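Local coordinates for Peptide/nickel transport system substrate-binding protein (Listeria monocytogenes serotype 1/2a, PDB 5KZT) that binds peptides, one of which occupies it in this crystal, and probably delivers them to a membrane transporter as the solute-binding component of an oligopeptide uptake system, at residues Phe328-Lys333 with Lys472-Met477; Lys342-Asp347 with Ala490-Tyr495; Ser423-Asp428 with Pro432-Asp437; Leu436-Phe439 with Ala444-Arg447; Met448-Lys453 with Lys482-Asp487. All coordinates share one frame; numbering follows the deposited sequence. Where two conformers were deposited one is given.

Contact 1: residues Phe328-Lys333 with Lys472-Met477; sequences FDPGNK and KRWDEM
Trp474, on the helix 471-487, lays one face of its indole along the backbone of Asp329 and its two neighbours, and this single ring supplies half of the surface buried here. Three groups share that face. Asp329 CA sits over the six-membered ring, 3.7 Å from its centroid, and Pro330 CD over the five-membered ring at 3.8 Å; both are CH-pi contacts, made by carbons next to an electron-withdrawing amide and therefore well suited to a pi cloud. Near the far rim the carbonyl of Phe328 joins them, its C 3.3 Å from Trp474 CH2. The indole reaches the loop because its CG stands anti to the backbone N (chi1 175°).

Asp329 lowers its carboxylate toward the pyrrole end, with CG 3.4 Å from Trp474 NE1 and the two planes 31° apart. NE1 is not bonded to this acid; it donates to Glu339 of the helix 336-340. Asp329 OD1 instead takes the N-H of Gly331, at 2.8 Å, from above the carboxylate plane. This Asx turn curls the loop, and Gln471 gives OD1 a further donor. Proline suits the following position, as its ring places the CD methylene, polarised by the neighbouring N, over the indole face. With Glu339 and Asp475 also close to Asp329, negative charge collects round the pyrrole edge, which would tend to strengthen the polarisation of the N-H and perhaps raise the affinity of one acid for a proton.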
# COMPACT_ATOMS: atom_id res chain seq x y z
N PHE A 328 -2.79 -19.00 -0.43
CA PHE A 328 -3.31 -20.35 -0.59
C PHE A 328 -3.19 -21.13 0.70
O PHE A 328 -2.31 -20.89 1.51
CB PHE A 328 -2.56 -21.09 -1.70
CG PHE A 328 -2.63 -20.41 -3.04
CD1 PHE A 328 -1.71 -19.42 -3.38
CD2 PHE A 328 -3.61 -20.76 -3.97
CE1 PHE A 328 -1.78 -18.77 -4.60
CE2 PHE A 328 -3.66 -20.13 -5.21
CZ PHE A 328 -2.76 -19.13 -5.52
N ASP A 329 -4.13 -22.06 0.86
CA ASP A 329 -4.30 -22.85 2.08
C ASP A 329 -3.05 -23.71 2.30
O ASP A 329 -2.64 -24.42 1.40
CB ASP A 329 -5.57 -23.70 1.89
CG ASP A 329 -5.99 -24.50 3.12
OD1 ASP A 329 -5.13 -24.86 3.94
OD2 ASP A 329 -7.19 -24.80 3.26
N PRO A 330 -2.45 -23.64 3.52
CA PRO A 330 -1.25 -24.46 3.75
C PRO A 330 -1.56 -25.96 3.71
O PRO A 330 -0.67 -26.74 3.44
CB PRO A 330 -0.77 -24.01 5.15
CG PRO A 330 -2.00 -23.50 5.80
CD PRO A 330 -2.77 -22.83 4.69
N GLY A 331 -2.81 -26.34 3.95
CA GLY A 331 -3.22 -27.73 3.93
C GLY A 331 -3.32 -28.33 2.56
O GLY A 331 -2.66 -29.35 2.26
N ASN A 332 -4.17 -27.75 1.72
CA ASN A 332 -4.45 -28.33 0.40
C ASN A 332 -4.13 -27.43 -0.79
O ASN A 332 -4.49 -27.77 -1.91
CB ASN A 332 -5.91 -28.79 0.33
CG ASN A 332 -6.91 -27.63 0.37
OD1 ASN A 332 -6.56 -26.45 0.48
ND2 ASN A 332 -8.18 -27.99 0.28
N LYS A 333 -3.50 -26.28 -0.54
CA LYS A 333 -3.03 -25.38 -1.59
C LYS A 333 -4.13 -24.65 -2.39
O LYS A 333 -3.82 -24.01 -3.40
CB LYS A 333 -2.05 -26.09 -2.53
CG LYS A 333 -0.86 -26.69 -1.82
CD LYS A 333 0.02 -27.43 -2.81
CE LYS A 333 1.50 -27.31 -2.44
NZ LYS A 333 2.27 -28.18 -3.36
N LYS A 472 -5.32 -24.08 11.76
CA LYS A 472 -6.38 -23.38 12.51
C LYS A 472 -6.38 -21.87 12.27
O LYS A 472 -7.44 -21.28 12.11
CB LYS A 472 -6.30 -23.66 14.02
CG LYS A 472 -6.81 -25.05 14.39
CD LYS A 472 -7.37 -25.09 15.81
CE LYS A 472 -7.83 -26.49 16.20
NZ LYS A 472 -6.70 -27.47 16.24
N ARG A 473 -5.19 -21.25 12.22
CA ARG A 473 -5.08 -19.82 11.92
C ARG A 473 -5.66 -19.53 10.55
O ARG A 473 -6.48 -18.63 10.39
CB ARG A 473 -3.61 -19.36 11.98
CG ARG A 473 -3.38 -17.91 11.57
CD ARG A 473 -2.00 -17.41 11.96
NE ARG A 473 -1.73 -16.10 11.35
CZ ARG A 473 -1.29 -15.91 10.09
NH1 ARG A 473 -1.05 -16.93 9.27
NH2 ARG A 473 -1.09 -14.66 9.66
N TRP A 474 -5.24 -20.32 9.56
CA TRP A 474 -5.74 -20.14 8.19
C TRP A 474 -7.26 -20.26 8.14
O TRP A 474 -7.93 -19.35 7.63
CB TRP A 474 -5.10 -21.17 7.25
CG TRP A 474 -5.67 -21.10 5.87
CD1 TRP A 474 -6.74 -21.81 5.39
CD2 TRP A 474 -5.24 -20.24 4.83
NE1 TRP A 474 -6.99 -21.44 4.08
CE2 TRP A 474 -6.09 -20.48 3.72
CE3 TRP A 474 -4.22 -19.30 4.71
CZ2 TRP A 474 -5.91 -19.82 2.49
CZ3 TRP A 474 -4.06 -18.62 3.50
CH2 TRP A 474 -4.90 -18.89 2.40
N ASP A 475 -7.81 -21.34 8.70
CA ASP A 475 -9.26 -21.57 8.66
C ASP A 475 -10.05 -20.40 9.26
O ASP A 475 -11.09 -19.99 8.73
CB ASP A 475 -9.67 -22.89 9.35
CG ASP A 475 -9.08 -24.13 8.66
OD1 ASP A 475 -8.61 -24.01 7.51
OD2 ASP A 475 -9.08 -25.21 9.28
N GLU A 476 -9.54 -19.85 10.36
CA GLU A 476 -10.17 -18.71 11.01
C GLU A 476 -10.10 -17.46 10.16
O GLU A 476 -11.10 -16.76 10.04
CB GLU A 476 -9.55 -18.48 12.39
CG GLU A 476 -9.82 -19.62 13.37
CD GLU A 476 -11.28 -19.69 13.82
OE1 GLU A 476 -11.69 -18.84 14.65
OE2 GLU A 476 -12.01 -20.61 13.38
N MET A 477 -8.96 -17.21 9.51
CA MET A 477 -8.85 -16.08 8.57
C MET A 477 -9.88 -16.16 7.44
O MET A 477 -10.42 -15.15 7.03
CB MET A 477 -7.42 -15.96 8.01
CG MET A 477 -6.43 -15.41 9.04
SD MET A 477 -4.81 -14.93 8.41
CE MET A 477 -4.25 -16.50 7.73

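Contact 2: residues Lys342-Asp347 with Ala490-Tyr495; sequences KHLEYD and AIQPLY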
# COMPACT_ATOMS: atom_id res chain seq x y z
N LYS A 342 -17.81 -15.98 -2.74
CA LYS A 342 -18.14 -14.59 -3.07
C LYS A 342 -18.95 -13.96 -1.94
O LYS A 342 -19.70 -14.64 -1.27
CB LYS A 342 -18.88 -14.51 -4.39
CG LYS A 342 -18.04 -14.91 -5.58
CD LYS A 342 -18.88 -14.91 -6.85
CE LYS A 342 -18.06 -15.15 -8.11
NZ LYS A 342 -17.23 -16.39 -8.03
N HIS A 343 -18.76 -12.65 -1.75
CA HIS A 343 -19.53 -11.85 -0.81
C HIS A 343 -20.04 -10.58 -1.48
O HIS A 343 -19.37 -10.05 -2.36
CB HIS A 343 -18.65 -11.45 0.36
CG HIS A 343 -17.94 -12.61 0.98
ND1 HIS A 343 -18.47 -13.33 2.02
CD2 HIS A 343 -16.76 -13.19 0.68
CE1 HIS A 343 -17.64 -14.30 2.34
NE2 HIS A 343 -16.60 -14.24 1.54
N LEU A 344 -21.22 -10.12 -1.05
CA LEU A 344 -21.80 -8.84 -1.49
C LEU A 344 -21.75 -8.65 -3.02
O LEU A 344 -21.17 -7.69 -3.55
CB LEU A 344 -21.10 -7.65 -0.80
CG LEU A 344 -21.07 -7.68 0.73
CD1 LEU A 344 -20.14 -6.58 1.25
CD2 LEU A 344 -22.45 -7.55 1.34
N GLU A 345 -22.37 -9.60 -3.71
CA GLU A 345 -22.48 -9.56 -5.16
C GLU A 345 -23.50 -8.52 -5.62
O GLU A 345 -24.55 -8.36 -5.00
CB GLU A 345 -22.85 -10.95 -5.71
CG GLU A 345 -21.76 -11.98 -5.48
CD GLU A 345 -22.11 -13.35 -6.05
OE1 GLU A 345 -22.02 -13.52 -7.28
OE2 GLU A 345 -22.44 -14.25 -5.27
N TYR A 346 -23.18 -7.83 -6.70
CA TYR A 346 -24.09 -6.89 -7.34
C TYR A 346 -25.50 -7.44 -7.51
O TYR A 346 -25.69 -8.49 -8.12
CB TYR A 346 -23.54 -6.50 -8.70
CG TYR A 346 -24.48 -5.69 -9.57
CD1 TYR A 346 -24.91 -4.42 -9.19
CD2 TYR A 346 -24.92 -6.19 -10.80
CE1 TYR A 346 -25.74 -3.67 -10.00
CE2 TYR A 346 -25.75 -5.45 -11.61
CZ TYR A 346 -26.16 -4.20 -11.22
OH TYR A 346 -26.98 -3.48 -12.04
N ASP A 347 -26.48 -6.71 -6.97
CA ASP A 347 -27.89 -7.12 -6.97
C ASP A 347 -28.77 -5.89 -6.71
O ASP A 347 -28.93 -5.48 -5.56
CB ASP A 347 -28.11 -8.20 -5.90
CG ASP A 347 -29.48 -8.87 -5.97
OD1 ASP A 347 -30.52 -8.20 -6.17
OD2 ASP A 347 -29.51 -10.11 -5.81
N ALA A 490 -18.83 -3.97 6.25
CA ALA A 490 -17.87 -2.94 6.72
C ALA A 490 -17.32 -2.13 5.55
O ALA A 490 -17.09 -0.91 5.66
CB ALA A 490 -16.71 -3.62 7.44
N ILE A 491 -17.07 -2.84 4.45
CA ILE A 491 -16.57 -2.27 3.17
C ILE A 491 -17.20 -3.01 2.02
O ILE A 491 -17.85 -4.03 2.23
CB ILE A 491 -15.05 -2.45 3.03
CG1 ILE A 491 -14.66 -3.93 3.10
CG2 ILE A 491 -14.33 -1.66 4.11
CD1 ILE A 491 -13.27 -4.19 2.61
N GLN A 492 -17.00 -2.53 0.80
CA GLN A 492 -17.46 -3.23 -0.41
C GLN A 492 -16.33 -3.32 -1.43
O GLN A 492 -16.05 -2.35 -2.12
CB GLN A 492 -18.69 -2.55 -1.03
CG GLN A 492 -19.18 -3.13 -2.37
CD GLN A 492 -19.51 -4.62 -2.35
OE1 GLN A 492 -18.77 -5.42 -1.78
NE2 GLN A 492 -20.63 -5.01 -2.98
N PRO A 493 -15.69 -4.50 -1.53
CA PRO A 493 -14.77 -4.72 -2.65
C PRO A 493 -15.42 -4.41 -4.01
O PRO A 493 -16.57 -4.80 -4.24
CB PRO A 493 -14.42 -6.19 -2.51
CG PRO A 493 -14.48 -6.41 -1.03
CD PRO A 493 -15.68 -5.63 -0.59
N LEU A 494 -14.68 -3.72 -4.87
CA LEU A 494 -15.19 -3.31 -6.17
C LEU A 494 -14.41 -4.01 -7.27
O LEU A 494 -15.03 -4.64 -8.12
CB LEU A 494 -15.10 -1.79 -6.33
CG LEU A 494 -16.44 -1.11 -6.60
CD1 LEU A 494 -16.35 0.40 -6.43
CD2 LEU A 494 -16.96 -1.48 -7.98
N TYR A 495 -13.08 -3.89 -7.25
CA TYR A 495 -12.23 -4.55 -8.25
C TYR A 495 -10.86 -4.98 -7.75
O TYR A 495 -10.33 -4.44 -6.78
CB TYR A 495 -12.09 -3.67 -9.49
CG TYR A 495 -11.32 -2.36 -9.34
CD1 TYR A 495 -11.97 -1.17 -9.01
CD2 TYR A 495 -9.95 -2.29 -9.60
CE1 TYR A 495 -11.28 0.03 -8.91
CE2 TYR A 495 -9.26 -1.10 -9.52
CZ TYR A 495 -9.92 0.06 -9.17
OH TYR A 495 -9.22 1.26 -9.08
O HOH W 1 -17.54 -7.94 -2.31
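Gln492 leaves the strand 491-503 and turns its amide onto Leu344, in the loop between the helices 336-340 and 348-362. Its CB and CG carry the chain out from the strand, CG anti to the backbone N (chi1 175°), and a bend at the next bond (chi2 56°) swings the amide against the loop. CD then lies 3.8 Å from Leu344 CB. On one branch, OE1 rests against the leucine, 3.4 Å from Leu344 CB and about as far from CD1, and accepts from a water at 2.9 Å that also donates to His343 O. The strand belongs to the mixed sheet of a periplasmic-binding-protein-like fold, and glutamine suits this buried place because its NH2 can give to main-chain carbonyls while its oxygen receives a water that in turn donates to another carbonyl. On the other branch, NE2 donates to Leu344 O across 2.8 Å, with an N-H...O angle of 162°; the oxygen lies close to the amide plane, while the donor is tilted from the carbonyl plane. NE2 also bonds Ala298 O, and Lys303 NZ adds a second donor to Leu344 O. The leucine and glutamine side chains run antiparallel alongside one another, and Leu344 CD1 lies 3.6 Å from Ile491 O, a carbonyl that is buried here without a polar partner.

Contact 3: residues Ser423-Asp428 with Pro432-Asp437; sequences SGWGPD and PSTFLD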
# COMPACT_ATOMS: atom_id res chain seq x y z
N SER A 423 -11.10 3.41 -1.87
CA SER A 423 -9.75 3.15 -1.35
C SER A 423 -9.20 1.88 -1.90
O SER A 423 -9.91 1.09 -2.47
CB SER A 423 -9.77 3.12 0.16
OG SER A 423 -10.45 4.28 0.65
N GLY A 424 -7.90 1.70 -1.75
CA GLY A 424 -7.27 0.46 -2.20
C GLY A 424 -6.17 0.02 -1.29
O GLY A 424 -5.52 0.86 -0.64
N TRP A 425 -5.95 -1.29 -1.26
CA TRP A 425 -4.87 -1.86 -0.50
C TRP A 425 -4.12 -2.85 -1.34
O TRP A 425 -4.72 -3.73 -1.95
CB TRP A 425 -5.40 -2.54 0.76
CG TRP A 425 -4.33 -2.92 1.72
CD1 TRP A 425 -3.83 -4.17 1.94
CD2 TRP A 425 -3.64 -2.05 2.60
NE1 TRP A 425 -2.86 -4.14 2.91
CE2 TRP A 425 -2.73 -2.85 3.34
CE3 TRP A 425 -3.70 -0.68 2.85
CZ2 TRP A 425 -1.88 -2.31 4.32
CZ3 TRP A 425 -2.86 -0.14 3.82
CH2 TRP A 425 -1.97 -0.96 4.55
N GLY A 426 -2.80 -2.70 -1.33
CA GLY A 426 -1.87 -3.67 -1.89
C GLY A 426 -1.16 -4.39 -0.77
O GLY A 426 -0.90 -3.80 0.30
N PRO A 427 -0.82 -5.66 -0.98
CA PRO A 427 -0.27 -6.47 0.11
C PRO A 427 1.15 -6.08 0.48
O PRO A 427 1.94 -5.76 -0.39
CB PRO A 427 -0.32 -7.88 -0.45
CG PRO A 427 -0.15 -7.68 -1.92
CD PRO A 427 -0.89 -6.42 -2.24
N ASP A 428 1.47 -6.17 1.77
CA ASP A 428 2.84 -5.93 2.26
C ASP A 428 3.63 -7.22 2.51
O ASP A 428 4.83 -7.15 2.71
CB ASP A 428 2.79 -5.10 3.54
CG ASP A 428 2.03 -3.81 3.35
OD1 ASP A 428 2.09 -3.24 2.24
OD2 ASP A 428 1.34 -3.37 4.28
N PRO A 432 -3.17 -13.68 4.15
CA PRO A 432 -4.41 -12.89 4.17
C PRO A 432 -4.45 -11.75 5.20
O PRO A 432 -5.15 -10.76 4.98
CB PRO A 432 -5.48 -13.94 4.51
CG PRO A 432 -4.90 -15.23 4.05
CD PRO A 432 -3.45 -15.12 4.37
N SER A 433 -3.70 -11.90 6.28
CA SER A 433 -3.67 -10.90 7.35
C SER A 433 -3.24 -9.51 6.90
O SER A 433 -3.68 -8.52 7.49
CB SER A 433 -2.78 -11.36 8.52
OG SER A 433 -1.42 -11.50 8.13
N THR A 434 -2.41 -9.40 5.86
CA THR A 434 -2.07 -8.08 5.34
C THR A 434 -3.32 -7.27 4.98
O THR A 434 -3.36 -6.06 5.20
CB THR A 434 -1.06 -8.13 4.17
OG1 THR A 434 -0.61 -6.79 3.88
CG2 THR A 434 -1.64 -8.78 2.91
N PHE A 435 -4.37 -7.93 4.48
CA PHE A 435 -5.66 -7.29 4.21
C PHE A 435 -6.60 -7.28 5.43
O PHE A 435 -7.19 -6.24 5.77
CB PHE A 435 -6.37 -8.02 3.06
CG PHE A 435 -5.67 -7.86 1.72
CD1 PHE A 435 -6.00 -6.80 0.89
CD2 PHE A 435 -4.70 -8.76 1.30
CE1 PHE A 435 -5.35 -6.64 -0.33
CE2 PHE A 435 -4.04 -8.60 0.10
CZ PHE A 435 -4.37 -7.53 -0.72
N LEU A 436 -6.73 -8.42 6.08
CA LEU A 436 -7.76 -8.56 7.12
C LEU A 436 -7.47 -7.70 8.35
O LEU A 436 -8.40 -7.16 8.95
CB LEU A 436 -7.92 -10.03 7.50
CG LEU A 436 -8.35 -11.01 6.39
CD1 LEU A 436 -8.13 -12.45 6.82
CD2 LEU A 436 -9.80 -10.80 6.00
N ASP A 437 -6.19 -7.56 8.71
CA ASP A 437 -5.80 -6.79 9.87
C ASP A 437 -6.17 -5.30 9.82
O ASP A 437 -6.21 -4.64 10.86
CB ASP A 437 -4.30 -6.89 10.10
CG ASP A 437 -3.87 -8.23 10.63
OD1 ASP A 437 -4.72 -9.10 10.96
OD2 ASP A 437 -2.65 -8.43 10.72
O HOH W 2 0.34 -5.32 5.94
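Trp425 turns the edge of its indole toward the face of Phe435 in an offset edge-to-face pair, the five-membered ring and the phenyl ring 5.1 Å apart between centroids and their planes at 75°. The touching atoms are Trp425 CD1 and Phe435 CD1, 3.6 Å apart. Pro427 lies beside the phenyl ring and points the same way, its CB 3.8 Å from Phe435 CE2. The threonine side chain of Thr434 runs at a slant to that of Asp428. With OG1 anti to the backbone N (chi1 -170°), its hydroxyl accepts an almost straight bond from Asp428 N, 3.0 Å long at 175°. Threonine suits the place because one branched carbon offers this acceptor and also a methyl, CG2, for Pro427 CB. A water bridges Thr434 OG1 and Asp428 OD2, and Tyr113 also bonds OD2. Because Asp428 OD1 bonds the backbone of the bound peptide, and the backbones of Gly424 and Gly426 also bond the peptide, this mixture of ring packing and polar grip probably holds the end of the strand 420-425 in shape for its ligand.

Contact 4: residues Leu436-Phe439 with Ala444-Arg447; sequences LDLF and AQNR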
# COMPACT_ATOMS: atom_id res chain seq x y z
N LEU A 436 -6.73 -8.42 6.08
CA LEU A 436 -7.76 -8.56 7.12
C LEU A 436 -7.47 -7.70 8.35
O LEU A 436 -8.40 -7.16 8.95
CB LEU A 436 -7.92 -10.03 7.50
CG LEU A 436 -8.35 -11.01 6.39
CD1 LEU A 436 -8.13 -12.45 6.82
CD2 LEU A 436 -9.80 -10.80 6.00
N ASP A 437 -6.19 -7.56 8.71
CA ASP A 437 -5.80 -6.79 9.87
C ASP A 437 -6.17 -5.30 9.82
O ASP A 437 -6.21 -4.64 10.86
CB ASP A 437 -4.30 -6.89 10.10
CG ASP A 437 -3.87 -8.23 10.63
OD1 ASP A 437 -4.72 -9.10 10.96
OD2 ASP A 437 -2.65 -8.43 10.72
N LEU A 438 -6.44 -4.78 8.63
CA LEU A 438 -6.84 -3.38 8.51
C LEU A 438 -8.08 -3.00 9.33
O LEU A 438 -8.18 -1.88 9.82
CB LEU A 438 -7.13 -3.06 7.04
CG LEU A 438 -6.00 -3.28 6.04
CD1 LEU A 438 -6.47 -2.97 4.62
CD2 LEU A 438 -4.76 -2.48 6.38
N PHE A 439 -9.01 -3.93 9.49
CA PHE A 439 -10.34 -3.57 9.99
C PHE A 439 -10.64 -4.03 11.41
O PHE A 439 -11.79 -4.04 11.84
CB PHE A 439 -11.38 -4.05 8.97
CG PHE A 439 -11.14 -3.47 7.60
CD1 PHE A 439 -11.35 -2.11 7.38
CD2 PHE A 439 -10.62 -4.25 6.57
CE1 PHE A 439 -11.10 -1.53 6.14
CE2 PHE A 439 -10.37 -3.68 5.32
CZ PHE A 439 -10.61 -2.32 5.11
N ALA A 444 -5.19 1.58 12.80
CA ALA A 444 -4.76 2.82 12.12
C ALA A 444 -5.17 2.92 10.65
O ALA A 444 -5.23 4.02 10.11
CB ALA A 444 -3.26 3.02 12.27
N GLN A 445 -5.42 1.77 10.01
CA GLN A 445 -5.99 1.71 8.65
C GLN A 445 -7.48 1.37 8.58
O GLN A 445 -7.99 1.12 7.49
CB GLN A 445 -5.18 0.72 7.81
CG GLN A 445 -3.74 1.16 7.52
CD GLN A 445 -3.65 2.46 6.75
OE1 GLN A 445 -4.60 2.89 6.08
NE2 GLN A 445 -2.52 3.10 6.84
N ASN A 446 -8.17 1.40 9.71
CA ASN A 446 -9.62 1.16 9.77
C ASN A 446 -10.29 2.50 9.41
O ASN A 446 -10.74 2.67 8.28
CB ASN A 446 -10.02 0.64 11.15
CG ASN A 446 -11.51 0.40 11.32
OD1 ASN A 446 -12.36 1.15 10.83
ND2 ASN A 446 -11.84 -0.63 12.06
N ARG A 447 -10.30 3.45 10.35
CA ARG A 447 -10.79 4.82 10.12
C ARG A 447 -12.22 4.89 9.60
O ARG A 447 -12.58 5.76 8.82
CB ARG A 447 -9.84 5.56 9.15
CG ARG A 447 -8.39 5.55 9.57
CD ARG A 447 -8.16 6.28 10.89
NE ARG A 447 -6.76 6.18 11.30
CZ ARG A 447 -6.27 6.52 12.49
NH1 ARG A 447 -7.05 7.01 13.46
NH2 ARG A 447 -4.97 6.36 12.71
O HOH W 3 -5.77 -0.86 10.89
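Leu438 and Gln445 meet through carbon alone, the methyl CD2 of the leucine lying 3.5 Å from Gln445 CB and a little farther from CG. The glutamine suits this place by offering hydrocarbon here while a bend (chi2 -61°) takes its amide elsewhere, NE2 donating to Asp34. Van der Waals packing continues at Asn446, whose CB is 3.4 Å from Leu438 O, and where the Phe439 ring approaches its CA obliquely. A clear polar link goes through water: one molecule donates to Leu438 O and accepts from Gln445 N, both at 2.8 Å, and so joins the two backbones. Asn446 spends its amide along the chain, ND2 serving the carbonyls of Val440 and Tyr450. Within 444-447, Arg447 NE bonds Ala444 O at 2.9 Å, coming from above the carbonyl plane. Beside the peptide site, where Gln445 packs on an acidic side chain of the ligand, the chain thus forms a loop pinned by the Asn446 amide and a bridging water, with an Asx turn where Asn446 OD1 accepts from Met448 N.

Contact 5: residues Met448-Lys453 with Lys482-Asp487; sequences MSYSNK and KILLTD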
# COMPACT_ATOMS: atom_id res chain seq x y z
N MET A 448 -13.03 3.94 10.04
CA MET A 448 -14.43 3.90 9.69
C MET A 448 -15.30 3.85 10.94
O MET A 448 -16.52 3.87 10.82
CB MET A 448 -14.70 2.66 8.85
CG MET A 448 -14.05 2.72 7.49
SD MET A 448 -14.49 1.31 6.47
CE MET A 448 -14.13 -0.10 7.50
N SER A 449 -14.68 3.78 12.13
CA SER A 449 -15.36 3.39 13.36
C SER A 449 -16.13 2.07 13.20
O SER A 449 -17.23 1.89 13.73
CB SER A 449 -16.25 4.52 13.90
OG SER A 449 -15.47 5.66 14.23
N TYR A 450 -15.53 1.15 12.45
CA TYR A 450 -16.05 -0.19 12.33
C TYR A 450 -15.45 -1.00 13.46
O TYR A 450 -14.23 -1.03 13.63
CB TYR A 450 -15.69 -0.83 10.99
CG TYR A 450 -15.97 -2.32 10.96
CD1 TYR A 450 -17.27 -2.81 10.99
CD2 TYR A 450 -14.91 -3.24 10.95
CE1 TYR A 450 -17.51 -4.17 10.97
CE2 TYR A 450 -15.15 -4.60 10.94
CZ TYR A 450 -16.44 -5.06 10.96
OH TYR A 450 -16.65 -6.41 10.95
N SER A 451 -16.30 -1.69 14.21
CA SER A 451 -15.87 -2.48 15.35
C SER A 451 -16.75 -3.71 15.46
O SER A 451 -17.95 -3.59 15.72
CB SER A 451 -15.98 -1.67 16.64
OG SER A 451 -15.53 -2.41 17.78
N ASN A 452 -16.14 -4.88 15.26
CA ASN A 452 -16.79 -6.16 15.53
C ASN A 452 -15.83 -7.01 16.37
O ASN A 452 -14.78 -7.42 15.88
CB ASN A 452 -17.13 -6.85 14.21
CG ASN A 452 -17.81 -8.19 14.42
OD1 ASN A 452 -17.35 -8.99 15.22
ND2 ASN A 452 -18.92 -8.44 13.72
N LYS A 453 -16.18 -7.27 17.63
CA LYS A 453 -15.28 -8.02 18.54
C LYS A 453 -15.00 -9.45 18.12
O LYS A 453 -13.93 -9.98 18.44
CB LYS A 453 -15.79 -8.00 19.99
CG LYS A 453 -15.85 -6.63 20.66
CD LYS A 453 -14.66 -5.70 20.41
CE LYS A 453 -13.32 -6.24 20.94
NZ LYS A 453 -12.11 -5.57 20.35
N LYS A 482 -16.10 -13.48 5.88
CA LYS A 482 -17.57 -13.53 5.92
C LYS A 482 -18.17 -12.54 6.92
O LYS A 482 -19.19 -11.91 6.64
CB LYS A 482 -18.06 -14.93 6.26
CG LYS A 482 -19.53 -15.10 5.94
CD LYS A 482 -20.08 -16.40 6.50
CE LYS A 482 -21.57 -16.48 6.30
NZ LYS A 482 -22.35 -15.75 7.34
N ILE A 483 -17.53 -12.42 8.07
CA ILE A 483 -17.96 -11.47 9.10
C ILE A 483 -17.85 -10.04 8.56
O ILE A 483 -18.79 -9.25 8.65
CB ILE A 483 -17.10 -11.61 10.39
CG1 ILE A 483 -17.28 -13.00 11.01
CG2 ILE A 483 -17.51 -10.55 11.41
CD1 ILE A 483 -16.34 -13.30 12.14
N LEU A 484 -16.70 -9.72 7.99
CA LEU A 484 -16.42 -8.36 7.50
C LEU A 484 -17.39 -7.93 6.40
O LEU A 484 -17.91 -6.82 6.41
CB LEU A 484 -14.99 -8.29 6.98
CG LEU A 484 -14.44 -6.93 6.57
CD1 LEU A 484 -14.21 -6.07 7.80
CD2 LEU A 484 -13.15 -7.05 5.77
N LEU A 485 -17.62 -8.84 5.45
CA LEU A 485 -18.33 -8.51 4.22
C LEU A 485 -19.81 -8.90 4.29
O LEU A 485 -20.65 -8.03 4.39
CB LEU A 485 -17.62 -9.16 3.01
CG LEU A 485 -16.16 -8.73 2.84
CD1 LEU A 485 -15.53 -9.40 1.63
CD2 LEU A 485 -16.01 -7.21 2.75
N THR A 486 -20.11 -10.20 4.27
CA THR A 486 -21.49 -10.66 4.24
C THR A 486 -22.28 -10.21 5.48
O THR A 486 -23.37 -9.68 5.34
CB THR A 486 -21.55 -12.18 4.07
OG1 THR A 486 -21.00 -12.53 2.79
CG2 THR A 486 -23.00 -12.71 4.16
N ASP A 487 -21.71 -10.41 6.67
CA ASP A 487 -22.42 -10.13 7.92
C ASP A 487 -22.53 -8.62 8.24
O ASP A 487 -23.60 -8.16 8.62
CB ASP A 487 -21.78 -10.87 9.10
CG ASP A 487 -21.68 -12.39 8.89
OD1 ASP A 487 -22.32 -12.92 7.92
OD2 ASP A 487 -20.95 -13.06 9.67
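Tyr450 brings its phenol ring up to Leu484, whose CD1 approaches obliquely and comes closest to CE2, at 3.6 Å. The same methyl is 4.0 Å from both CZ and OH of Tyr450, so the leucine spans the outer end of the ring as the two side chains cross. The other flat group, the amide of Asn452, meets Ile483: ND2 stands 3.4 Å from Ile483 CG2 and the amide carbon CG 3.8 Å, with the two side chains at about a right angle. Both Tyr450 and Asn452 have CG anti to the backbone N (chi1 168° and 180°), which extends each toward the helix 471-487. Across the contact the touching is van der Waals packing, methyls against a ring and an amide, and the branched Ile483 and Leu484 suit it.

The polar ends are satisfied just beyond, where Tyr450 OH and Asn452 ND2 both bond Asp488 OD2. A tyrosine fits because it joins a packing ring to a hydroxyl able to reach that carboxylate. On the helix itself, Lys482 NZ forms a salt bridge of 2.9 Å with Asp487 OD1, which offers its syn lone pair, across a wider pi-type turn.

Asn452 caps the helix 453-459, its OD1 accepting from Tyr455 N, while Ile458 of that helix packs on Ile483 and Tyr455 on Leu484. Ala490, just before the strand 491-503, touches both Tyr450 and Leu484, so the loop 448-453 is held among two helices and the sheet.

From the N terminus, the loop 328-333 opens contact 1 and the loop 342-347 opens contact 2. Contact 3 then closes a short loop between the strand 420-425 and the helix 433-436, and contact 4 follows on, sharing Leu436 and Asp437. Both nest inside contacts 1 and 2. Contact 5 opens at 448-453 after contact 4 has closed. The helix 471-487 next closes contact 1 and then contact 5, which therefore cross, and the strand 491-503 closes contact 2, crossing contact 1 and enclosing contact 5. Helix 471-487 thus receives the loops of contacts 1 and 5, and the strand after it receives that of contact 2, with Phe439 of contact 4 packing against contacts 2 and 5.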